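Local coordinates for uncharacterized protein (Bordetella pertussis, PDB 3FVV) that probably hydrolyses histidinol phosphate to histidinol, a late step of histidine biosynthesis, as a magnesium-dependent phosphatase of the HAD-like superfamily, at residues A112-T117 and T153-E158; D186-V191 and N204-L209. All blocks are in the same frame, centred on the assembly; numbering follows the deposited sequence.

Contact 1: A112-T117 and T153-E158; sequences ALVTAT and TPSFRE. With SO4 (sulfate ion), chain C.
Ser-155 faces the end of strand 110-115 and carries the larger part of the 153-158 side. Its CB rests 3.4 Å from Thr-115 O. Its hydroxyl lies anti to the backbone N (chi1 -162°), which brings OG alongside a methyl of the strand, 3.5 Å from Val-114 CG1. This OG bonds to Ile-135 O of strand 133-142, while toward strand 110-115 the side chain only packs. Ser-155 is also the centre of an inverse gamma turn, closed by a weak bond from Phe-156 N to Pro-154 O. The turn leaves Ser-155 O next to Ala-116, 3.1 Å from its CA. Phe-156 follows and adds an apolar touch: its CD1 approaches Ala-116 CB at 3.9 Å, and the ring is oblique to the methyl. Arg-157 lays its CG over one face of that ring, near the rim. Its guanidinium sits beyond the rim, with Phe-156 CZ opposite the centre of its face.

Ala-116 N points to the sulfate and donates to its O2 over 2.8 Å in an almost straight bond (175°). Thr-115 OG1 donates to sulfate O1 at 2.9 Å and accepts from Thr-117 N, forming an ST turn. In HAD phosphatases a Thr or Ser at the end of this strand is the motif II residue that binds the substrate phosphate. The sulfate, probably from the crystallisation liquor, is consistent with that site. Leu-11 N, Asp-12 N and Lys-160 NZ complete its grip. Strand 110-115 runs parallel to strands 5-9 and 133-142, while helix 158-170 starts just after the turn and packs Val-164 on Val-114.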
ATOM      1  N   ALA A 112      -7.649   4.210   7.807  1.00 14.37           N
ATOM      2  CA  ALA A 112      -6.451   3.396   7.717  1.00 12.49           C
ATOM      3  C   ALA A 112      -6.063   3.266   6.245  1.00 13.03           C
ATOM      4  O   ALA A 112      -6.937   3.140   5.331  1.00 14.45           O
ATOM      5  CB  ALA A 112      -6.699   1.980   8.302  1.00 12.58           C
ATOM      6  N   LEU A 113      -4.752   3.266   6.036  1.00 11.72           N
ATOM      7  CA  LEU A 113      -4.141   2.919   4.777  1.00 13.11           C
ATOM      8  C   LEU A 113      -3.806   1.419   4.795  1.00 12.81           C
ATOM      9  O   LEU A 113      -3.146   0.931   5.738  1.00 11.36           O
ATOM     10  CB  LEU A 113      -2.910   3.802   4.548  1.00 12.18           C
ATOM     11  CG  LEU A 113      -2.234   3.901   3.186  1.00 15.89           C
ATOM     12  CD1 LEU A 113      -3.068   4.592   2.126  1.00 17.20           C
ATOM     13  CD2 LEU A 113      -0.871   4.657   3.320  1.00 14.25           C
ATOM     14  N   VAL A 114      -4.310   0.700   3.775  1.00 12.20           N
ATOM     15  CA  VAL A 114      -4.121  -0.741   3.686  1.00 11.32           C
ATOM     16  C   VAL A 114      -3.409  -1.088   2.390  1.00 12.21           C
ATOM     17  O   VAL A 114      -4.021  -1.024   1.291  1.00 12.70           O
ATOM     18  CB  VAL A 114      -5.484  -1.508   3.764  1.00 11.98           C
ATOM     19  CG1 VAL A 114      -5.204  -3.004   4.039  1.00  7.37           C
ATOM     20  CG2 VAL A 114      -6.394  -0.906   4.841  1.00  9.70           C
ATOM     21  N   THR A 115      -2.138  -1.472   2.502  1.00 11.94           N
ATOM     22  CA  THR A 115      -1.261  -1.546   1.352  1.00 12.49           C
ATOM     23  C   THR A 115      -0.242  -2.687   1.434  1.00 13.08           C
ATOM     24  O   THR A 115       0.313  -2.956   2.491  1.00 11.89           O
ATOM     25  CB  THR A 115      -0.512  -0.173   1.192  1.00 13.68           C
ATOM     26  OG1 THR A 115       0.437  -0.255   0.130  1.00 13.35           O
ATOM     27  CG2 THR A 115       0.204   0.198   2.478  1.00 11.91           C
ATOM     28  N   ALA A 116       0.022  -3.324   0.285  1.00 12.50           N
ATOM     29  CA  ALA A 116       1.031  -4.377   0.177  1.00 13.51           C
ATOM     30  C   ALA A 116       2.412  -3.774   0.219  1.00 12.87           C
ATOM     31  O   ALA A 116       3.361  -4.479   0.501  1.00 13.90           O
ATOM     32  CB  ALA A 116       0.891  -5.182  -1.107  1.00 11.94           C
ATOM     33  N   THR A 117       2.557  -2.489  -0.088  1.00 12.33           N
ATOM     34  CA  THR A 117       3.905  -1.907  -0.078  1.00 10.95           C
ATOM     35  C   THR A 117       4.356  -1.808   1.400  1.00 11.84           C
ATOM     36  O   THR A 117       3.613  -1.392   2.253  1.00 12.23           O
ATOM     37  CB  THR A 117       3.975  -0.615  -0.884  1.00 11.51           C
ATOM     38  OG1 THR A 117       3.746  -0.906  -2.278  1.00  9.81           O
ATOM     39  CG2 THR A 117       5.370   0.083  -0.764  1.00  8.27           C
ATOM     40  N   THR A 153       1.487 -11.625   8.530  1.00 15.54           N
ATOM     41  CA  THR A 153       0.721 -11.856   7.327  1.00 15.20           C
ATOM     42  C   THR A 153       0.904 -10.642   6.400  1.00 15.52           C
ATOM     43  O   THR A 153       0.785  -9.513   6.851  1.00 14.22           O
ATOM     44  CB  THR A 153      -0.768 -12.000   7.639  1.00 14.82           C
ATOM     45  OG1 THR A 153      -0.953 -13.088   8.537  1.00 18.49           O
ATOM     46  CG2 THR A 153      -1.593 -12.250   6.373  1.00 14.92           C
ATOM     47  N   PRO A 154       1.211 -10.886   5.112  1.00 16.32           N
ATOM     48  CA  PRO A 154       1.281  -9.808   4.159  1.00 16.84           C
ATOM     49  C   PRO A 154      -0.074  -9.143   3.933  1.00 17.48           C
ATOM     50  O   PRO A 154      -1.128  -9.808   3.990  1.00 18.61           O
ATOM     51  CB  PRO A 154       1.810 -10.453   2.876  1.00 16.93           C
ATOM     52  CG  PRO A 154       1.903 -11.924   3.144  1.00 18.66           C
ATOM     53  CD  PRO A 154       1.643 -12.191   4.572  1.00 17.16           C
ATOM     54  N   SER A 155      -0.034  -7.837   3.728  1.00 16.84           N
ATOM     55  CA  SER A 155      -1.233  -7.045   3.467  1.00 16.78           C
ATOM     56  C   SER A 155      -1.463  -7.027   1.958  1.00 15.87           C
ATOM     57  O   SER A 155      -1.321  -6.031   1.268  1.00 14.06           O
ATOM     58  CB  SER A 155      -1.090  -5.663   4.077  1.00 16.17           C
ATOM     59  OG  SER A 155      -2.368  -5.089   4.178  1.00 17.81           O
ATOM     60  N   PHE A 156      -1.795  -8.209   1.470  1.00 16.26           N
ATOM     61  CA  PHE A 156      -1.898  -8.458   0.025  1.00 16.49           C
ATOM     62  C   PHE A 156      -2.994  -9.471  -0.228  1.00 15.99           C
ATOM     63  O   PHE A 156      -3.069 -10.509   0.425  1.00 14.11           O
ATOM     64  CB  PHE A 156      -0.561  -8.922  -0.533  1.00 15.94           C
ATOM     65  CG  PHE A 156      -0.576  -9.205  -2.005  1.00 15.68           C
ATOM     66  CD1 PHE A 156      -0.701  -8.199  -2.906  1.00 18.19           C
ATOM     67  CD2 PHE A 156      -0.415 -10.522  -2.475  1.00 16.85           C
ATOM     68  CE1 PHE A 156      -0.711  -8.461  -4.301  1.00 20.04           C
ATOM     69  CE2 PHE A 156      -0.378 -10.813  -3.838  1.00 17.80           C
ATOM     70  CZ  PHE A 156      -0.530  -9.759  -4.765  1.00 19.36           C
ATOM     71  N   ARG A 157      -3.864  -9.125  -1.158  1.00 16.47           N
ATOM     72  CA  ARG A 157      -4.998  -9.957  -1.475  1.00 18.33           C
ATOM     73  C   ARG A 157      -5.821 -10.317  -0.229  1.00 17.38           C
ATOM     74  O   ARG A 157      -6.275  -9.435   0.490  1.00 17.49           O
ATOM     75  CB  ARG A 157      -4.531 -11.208  -2.224  1.00 18.53           C
ATOM     76  CG  ARG A 157      -3.907 -10.902  -3.519  1.00 23.00           C
ATOM     77  CD  ARG A 157      -3.783 -12.158  -4.364  1.00 27.84           C
ATOM     78  NE  ARG A 157      -3.418 -11.787  -5.735  1.00 35.09           N
ATOM     79  CZ  ARG A 157      -2.395 -12.301  -6.446  1.00 38.43           C
ATOM     80  NH1 ARG A 157      -1.605 -13.261  -5.948  1.00 41.86           N
ATOM     81  NH2 ARG A 157      -2.155 -11.868  -7.693  1.00 38.41           N
ATOM     82  N   GLU A 158      -6.012 -11.614   0.019  1.00 17.46           N
ATOM     83  CA  GLU A 158      -6.815 -12.055   1.149  1.00 18.01           C
ATOM     84  C   GLU A 158      -6.149 -11.635   2.467  1.00 17.16           C
ATOM     85  O   GLU A 158      -6.808 -11.544   3.488  1.00 15.41           O
ATOM     86  CB  GLU A 158      -7.048 -13.606   1.170  1.00 19.80           C
ATOM     87  CG  GLU A 158      -7.054 -14.359  -0.204  1.00 25.47           C
ATOM     88  CD  GLU A 158      -5.626 -14.830  -0.667  1.00 35.42           C
ATOM     89  OE1 GLU A 158      -4.960 -15.651   0.045  1.00 42.85           O
ATOM     90  OE2 GLU A 158      -5.174 -14.412  -1.769  1.00 40.50           O
TER
HETATM   91  S   SO4 C 233      -1.086  -1.560  -2.820  1.00 25.07           S
HETATM   92  O1  SO4 C 233      -1.285  -0.215  -2.157  1.00 21.78           O
HETATM   93  O2  SO4 C 233      -1.493  -2.727  -1.946  1.00 17.15           O
HETATM   94  O3  SO4 C 233      -1.774  -1.458  -4.097  1.00 24.98           O
HETATM   95  O4  SO4 C 233       0.336  -1.790  -3.116  1.00 20.50           O

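Contact 2: D186-V191 and N204-L209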
ATOM      1  N   ASP A 186      -8.019  -0.025  -6.645  1.00 14.46           N
ATOM      2  CA  ASP A 186      -7.932   0.048  -8.118  1.00 14.74           C
ATOM      3  C   ASP A 186      -7.853  -1.305  -8.786  1.00 14.80           C
ATOM      4  O   ASP A 186      -8.023  -1.367 -10.000  1.00 14.84           O
ATOM      5  CB  ASP A 186      -6.670   0.755  -8.548  1.00 15.24           C
ATOM      6  CG  ASP A 186      -5.422  -0.012  -8.152  1.00 15.22           C
ATOM      7  OD1 ASP A 186      -5.362  -0.372  -6.989  1.00 21.91           O
ATOM      8  OD2 ASP A 186      -4.554  -0.318  -8.990  1.00 18.78           O
ATOM      9  N   SER A 187      -7.609  -2.353  -8.001  1.00 14.76           N
ATOM     10  CA  SER A 187      -7.083  -3.622  -8.502  1.00 15.45           C
ATOM     11  C   SER A 187      -7.935  -4.830  -8.180  1.00 16.01           C
ATOM     12  O   SER A 187      -8.503  -4.938  -7.079  1.00 15.15           O
ATOM     13  CB  SER A 187      -5.731  -3.871  -7.852  1.00 16.16           C
ATOM     14  OG  SER A 187      -5.231  -5.149  -8.188  1.00 16.71           O
ATOM     15  N   VAL A 188      -7.951  -5.793  -9.107  1.00 16.95           N
ATOM     16  CA  VAL A 188      -8.681  -7.026  -8.897  1.00 16.81           C
ATOM     17  C   VAL A 188      -8.049  -7.814  -7.772  1.00 16.34           C
ATOM     18  O   VAL A 188      -8.733  -8.619  -7.154  1.00 15.50           O
ATOM     19  CB  VAL A 188      -8.811  -7.887 -10.191  1.00 18.40           C
ATOM     20  CG1 VAL A 188      -9.498  -9.201  -9.897  1.00 18.14           C
ATOM     21  CG2 VAL A 188      -9.623  -7.134 -11.259  1.00 16.68           C
ATOM     22  N   ASN A 189      -6.768  -7.549  -7.466  1.00 15.95           N
ATOM     23  CA  ASN A 189      -6.114  -8.131  -6.289  1.00 15.07           C
ATOM     24  C   ASN A 189      -6.865  -7.859  -5.006  1.00 14.54           C
ATOM     25  O   ASN A 189      -6.796  -8.636  -4.075  1.00 14.29           O
ATOM     26  CB  ASN A 189      -4.698  -7.595  -6.099  1.00 14.88           C
ATOM     27  CG  ASN A 189      -3.655  -8.237  -7.043  1.00 17.36           C
ATOM     28  OD1 ASN A 189      -2.636  -7.612  -7.380  1.00 22.71           O
ATOM     29  ND2 ASN A 189      -3.857  -9.465  -7.390  1.00 14.93           N
ATOM     30  N   ASP A 190      -7.549  -6.731  -4.941  1.00 15.08           N
ATOM     31  CA  ASP A 190      -8.271  -6.326  -3.722  1.00 15.26           C
ATOM     32  C   ASP A 190      -9.781  -6.635  -3.667  1.00 15.18           C
ATOM     33  O   ASP A 190     -10.507  -6.163  -2.751  1.00 15.82           O
ATOM     34  CB  ASP A 190      -8.050  -4.845  -3.470  1.00 16.00           C
ATOM     35  CG  ASP A 190      -6.738  -4.574  -2.734  1.00 18.89           C
ATOM     36  OD1 ASP A 190      -6.265  -5.533  -2.083  1.00 18.57           O
ATOM     37  OD2 ASP A 190      -6.201  -3.431  -2.817  1.00 19.12           O
ATOM     38  N   VAL A 191     -10.265  -7.468  -4.568  1.00 14.92           N
ATOM     39  CA  VAL A 191     -11.659  -7.930  -4.488  1.00 15.09           C
ATOM     40  C   VAL A 191     -11.938  -8.543  -3.089  1.00 15.87           C
ATOM     41  O   VAL A 191     -12.989  -8.337  -2.513  1.00 15.91           O
ATOM     42  CB  VAL A 191     -11.967  -8.916  -5.660  1.00 15.72           C
ATOM     43  CG1 VAL A 191     -13.358  -9.754  -5.446  1.00 15.53           C
ATOM     44  CG2 VAL A 191     -11.881  -8.168  -7.042  1.00 13.37           C
ATOM     45  N   ASN A 204      -9.836   4.662  -9.688  1.00 13.89           N
ATOM     46  CA  ASN A 204      -8.951   4.512 -10.818  1.00 14.68           C
ATOM     47  C   ASN A 204      -8.899   3.030 -11.274  1.00 15.38           C
ATOM     48  O   ASN A 204      -7.819   2.499 -11.495  1.00 17.71           O
ATOM     49  CB  ASN A 204      -7.530   5.027 -10.483  1.00 13.47           C
ATOM     50  CG  ASN A 204      -7.538   6.392  -9.767  1.00 16.37           C
ATOM     51  OD1 ASN A 204      -8.121   7.346 -10.271  1.00 13.80           O
ATOM     52  ND2 ASN A 204      -6.944   6.456  -8.561  1.00 11.35           N
ATOM     53  N   PRO A 205     -10.039   2.351 -11.396  1.00 14.24           N
ATOM     54  CA  PRO A 205      -9.950   0.937 -11.614  1.00 14.64           C
ATOM     55  C   PRO A 205      -9.246   0.494 -12.889  1.00 15.15           C
ATOM     56  O   PRO A 205      -9.273   1.198 -13.894  1.00 15.89           O
ATOM     57  CB  PRO A 205     -11.421   0.513 -11.695  1.00 14.67           C
ATOM     58  CG  PRO A 205     -12.119   1.818 -12.139  1.00 14.89           C
ATOM     59  CD  PRO A 205     -11.430   2.785 -11.301  1.00 13.99           C
ATOM     60  N   SER A 206      -8.629  -0.685 -12.818  1.00 15.37           N
ATOM     61  CA  SER A 206      -8.108  -1.387 -13.950  1.00 16.28           C
ATOM     62  C   SER A 206      -9.330  -1.807 -14.755  1.00 16.18           C
ATOM     63  O   SER A 206     -10.461  -1.804 -14.240  1.00 16.35           O
ATOM     64  CB  SER A 206      -7.319  -2.660 -13.475  1.00 16.46           C
ATOM     65  OG  SER A 206      -8.220  -3.618 -12.906  1.00 16.95           O
ATOM     66  N   PRO A 207      -9.135  -2.144 -16.026  1.00 17.43           N
ATOM     67  CA  PRO A 207     -10.300  -2.651 -16.795  1.00 18.04           C
ATOM     68  C   PRO A 207     -10.989  -3.834 -16.119  1.00 18.04           C
ATOM     69  O   PRO A 207     -12.213  -3.918 -16.093  1.00 18.94           O
ATOM     70  CB  PRO A 207      -9.684  -3.045 -18.137  1.00 17.88           C
ATOM     71  CG  PRO A 207      -8.524  -2.109 -18.286  1.00 18.89           C
ATOM     72  CD  PRO A 207      -7.959  -1.931 -16.889  1.00 17.67           C
ATOM     73  N   GLY A 208     -10.217  -4.731 -15.536  1.00 18.52           N
ATOM     74  CA  GLY A 208     -10.829  -5.859 -14.850  1.00 18.48           C
ATOM     75  C   GLY A 208     -11.731  -5.434 -13.720  1.00 18.63           C
ATOM     76  O   GLY A 208     -12.864  -5.908 -13.619  1.00 18.06           O
ATOM     77  N   LEU A 209     -11.238  -4.531 -12.867  1.00 18.02           N
ATOM     78  CA  LEU A 209     -12.035  -4.122 -11.730  1.00 18.68           C
ATOM     79  C   LEU A 209     -13.197  -3.220 -12.160  1.00 18.78           C
ATOM     80  O   LEU A 209     -14.264  -3.259 -11.552  1.00 18.88           O
ATOM     81  CB  LEU A 209     -11.177  -3.455 -10.666  1.00 17.17           C
ATOM     82  CG  LEU A 209     -11.925  -3.001  -9.391  1.00 18.24           C
ATOM     83  CD1 LEU A 209     -12.497  -4.205  -8.644  1.00 15.03           C
ATOM     84  CD2 LEU A 209     -10.991  -2.185  -8.447  1.00 14.71           C
TER
HETATM   85  O   HOH W   1      -6.855  -5.266 -11.659  1.00 17.53           O
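Leu-209 lays one methyl against the backbone of the Asp-186 to Ser-187 peptide, with CD2 3.3 Å from Asp-186 C. A loop and a loop-to-helix start meet here, at the ends of neighbouring parallel strands of the Rossmann-like HAD fold: 186-191 comes after strand 180-185, while segment 204-209 leads from strand 199-203 into helix 207-216. A chi1 of -179° swings the leucine CG away from its own backbone N and carries the branch off the first helical turn toward the other segment. Its second methyl, CD1, is 4.3 Å from Val-191 CG2. Val-188 approaches the start of that helix through CG2, 3.5 Å from Leu-209 N and 4.0 Å from Leu-209 CB.

The backbones are joined by a bond from Ser-206 N to Asp-186 O, 3.0 Å long. Pro-205 CA adds a CA-H...O contact to the same oxygen. The Asp-186 side chain has only its CB near Asn-204 O. Its carboxylate is turned to the acidic site. The placing of Asp-186 and Asp-190 near Asp-10 is consistent with the motif IV acids that hold magnesium in HAD phosphatases.

Ser-206 is the N-cap of helix 207-216, its OG accepting from Leu-209 N at 3.2 Å. A water bridges the two segments: it accepts from Val-188 N at 2.8 Å and is also hydrogen-bonded to Ser-206 OG.

The two contacts come in series along the chain: 112-117 with 153-158 closes before 186-191 with 204-209 opens. Their centres lie 15 Å apart. Both lie at the ends of strands of one mixed sheet, on different sides of strand 5-9, which pairs with 110-115 on one flank and 180-185 on the other. They touch where the Phe-156 and Arg-157 side chains pack by Asn-189. Lys-160 also connects them, since its NZ is bonded to the sulfate of contact 1 and makes a salt bridge to Asp-190 of contact 2. The arrangement places the phosphate-binding and acidic loops round one probable active site at the strand ends.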